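Local atomic coordinates of hypothetical protein BP2299 (Bordetella pertussis Tohama I, PDB entry 2FQP), a protein that is of unknown function but adopts the cupin double-stranded beta-helix fold and binds a zinc ion through three histidines. Residues 49-54 / 58-63. Residues are numbered along the deposited sequence; the frame is centred on the assembly and turned at random.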
loop_
_atom_site.group_PDB
_atom_site.type_symbol
_atom_site.label_atom_id
_atom_site.label_comp_id
_atom_site.label_asym_id
_atom_site.label_seq_id
_atom_site.Cartn_x
_atom_site.Cartn_y
_atom_site.Cartn_z
ATOM N N PRO A 49 2.515 -16.750 -1.153
ATOM C CA PRO A 49 2.446 -16.951 -2.607
ATOM C C PRO A 49 1.080 -16.517 -3.182
ATOM O O PRO A 49 0.034 -16.616 -2.507
ATOM C CB PRO A 49 2.637 -18.473 -2.745
ATOM C CG PRO A 49 2.002 -19.028 -1.521
ATOM C CD PRO A 49 2.382 -18.021 -0.421
ATOM N N LEU A 50 1.097 -16.029 -4.417
ATOM C CA LEU A 50 -0.096 -15.911 -5.217
ATOM C C LEU A 50 0.149 -16.705 -6.475
ATOM O O LEU A 50 1.300 -16.833 -6.908
ATOM C CB LEU A 50 -0.402 -14.457 -5.584
ATOM C CG LEU A 50 -1.008 -13.585 -4.473
ATOM C CD1 LEU A 50 -1.351 -12.275 -5.081
ATOM C CD2 LEU A 50 -2.192 -14.194 -3.783
ATOM N N LEU A 51 -0.929 -17.251 -7.040
ATOM C CA LEU A 51 -0.829 -18.017 -8.259
ATOM C C LEU A 51 -1.431 -17.131 -9.330
ATOM O O LEU A 51 -2.595 -16.726 -9.213
ATOM C CB LEU A 51 -1.582 -19.339 -8.113
ATOM C CG LEU A 51 -1.646 -20.240 -9.347
ATOM C CD1 LEU A 51 -0.264 -20.554 -9.846
ATOM C CD2 LEU A 51 -2.380 -21.527 -9.008
ATOM N N LEU A 52 -0.634 -16.786 -10.329
ATOM C CA LEU A 52 -1.085 -15.870 -11.387
ATOM C C LEU A 52 -1.296 -16.631 -12.678
ATOM O O LEU A 52 -0.369 -17.263 -13.201
ATOM C CB LEU A 52 -0.088 -14.744 -11.603
ATOM C CG LEU A 52 0.358 -13.976 -10.365
ATOM C CD1 LEU A 52 1.591 -13.119 -10.685
ATOM C CD2 LEU A 52 -0.796 -13.150 -9.857
ATOM N N GLU A 53 -2.531 -16.594 -13.176
ATOM C CA GLU A 53 -2.899 -17.265 -14.453
ATOM C C GLU A 53 -3.005 -16.225 -15.537
ATOM O O GLU A 53 -3.761 -15.284 -15.419
ATOM C CB GLU A 53 -4.238 -17.956 -14.321
ATOM C CG GLU A 53 -4.203 -19.063 -13.283
ATOM C CD GLU A 53 -5.474 -19.906 -13.225
ATOM O OE1 GLU A 53 -6.606 -19.367 -13.362
ATOM O OE2 GLU A 53 -5.331 -21.119 -12.986
ATOM N N THR A 54 -2.201 -16.376 -16.563
ATOM C CA THR A 54 -2.179 -15.453 -17.661
ATOM C C THR A 54 -2.418 -16.285 -18.897
ATOM O O THR A 54 -2.482 -17.517 -18.833
ATOM C CB THR A 54 -0.824 -14.728 -17.705
ATOM O OG1 THR A 54 0.220 -15.693 -17.897
ATOM C CG2 THR A 54 -0.590 -13.994 -16.420
ATOM N N SER A 58 0.769 -20.360 -15.918
ATOM C CA SER A 58 0.514 -20.143 -14.508
ATOM C C SER A 58 1.834 -20.148 -13.774
ATOM O O SER A 58 2.646 -21.073 -13.963
ATOM C CB SER A 58 -0.336 -21.292 -13.958
ATOM O OG SER A 58 -1.649 -21.154 -14.419
ATOM N N VAL A 59 2.037 -19.149 -12.915
ATOM C CA VAL A 59 3.260 -19.038 -12.116
ATOM C C VAL A 59 2.942 -18.718 -10.684
ATOM O O VAL A 59 1.982 -18.018 -10.404
ATOM C CB VAL A 59 4.149 -17.897 -12.625
ATOM C CG1 VAL A 59 4.572 -18.174 -14.035
ATOM C CG2 VAL A 59 3.392 -16.538 -12.578
ATOM N N THR A 60 3.778 -19.228 -9.790
ATOM C CA THR A 60 3.746 -18.856 -8.391
ATOM C C THR A 60 4.601 -17.630 -8.197
ATOM O O THR A 60 5.777 -17.615 -8.601
ATOM C CB THR A 60 4.295 -19.990 -7.536
ATOM O OG1 THR A 60 3.488 -21.162 -7.730
ATOM C CG2 THR A 60 4.277 -19.590 -6.070
ATOM N N SER A 61 4.017 -16.576 -7.610
ATOM C CA SER A 61 4.766 -15.358 -7.297
ATOM C C SER A 61 4.789 -15.145 -5.776
ATOM O O SER A 61 3.774 -15.294 -5.130
ATOM C CB SER A 61 4.144 -14.156 -8.003
ATOM O OG SER A 61 4.801 -12.971 -7.629
ATOM N N GLN A 62 5.960 -14.840 -5.215
ATOM C CA GLN A 62 6.119 -14.732 -3.772
ATOM C C GLN A 62 6.002 -13.285 -3.348
ATOM O O GLN A 62 6.805 -12.466 -3.753
ATOM C CB GLN A 62 7.489 -15.230 -3.327
ATOM C CG GLN A 62 7.707 -16.664 -3.536
ATOM C CD GLN A 62 6.824 -17.533 -2.689
ATOM O OE1 GLN A 62 6.394 -17.141 -1.589
ATOM N NE2 GLN A 62 6.528 -18.733 -3.196
ATOM N N LEU A 63 4.965 -12.967 -2.595
ATOM C CA LEU A 63 4.767 -11.610 -2.148
ATOM C C LEU A 63 5.245 -11.437 -0.694
ATOM O O LEU A 63 5.144 -12.360 0.119
ATOM C CB LEU A 63 3.300 -11.240 -2.273
ATOM C CG LEU A 63 2.849 -10.706 -3.621
ATOM C CD1 LEU A 63 3.079 -11.736 -4.719
ATOM C CD2 LEU A 63 1.392 -10.285 -3.557
#
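A beta hairpin of the cupin double-stranded beta-helix pairs strand 49-54 with strand 58-63, the latter lying at the edge of its four-stranded sheet within the chain. The short axes run antiparallel at 149°, the departure from a straight antiparallel course reflecting strand twist. Two hydrogen-bonded pairs fix the register. Leu50 N donates to Ser61 O over 2.9 Å, and Ser61 N returns a bond to Leu50 O (2.8 Å). Leu52 N reaches Val59 O at 2.9 Å, while Val59 N to Leu52 O is the longest of the four at 3.1 Å. On the face bearing Leu50, Leu52, Val59 and Ser61, Leu52 CD1 touches Ser61 CB at 3.8 Å; the side chain of Leu52 lies about 7 Å from the zinc ion. Leu63 reaches Leu50 through CD2, 3.7 Å from Leu50 CD1, both leucines also packing on Phe87. Across the other face, with CG anti to its N (chi1 177°), Leu51 brings CD1 to 3.4 Å from Val59 O, the second torsion completing the approach. Glu53 packs its CG against Ser58 OG, while its OE1 is hydrogen-bonded to Asn78 on strand 76-80. Backbone bonding thus sets the alignment, whereas the apolar contact is consistent with buried Leu50 and Leu63 facing the barrel interior.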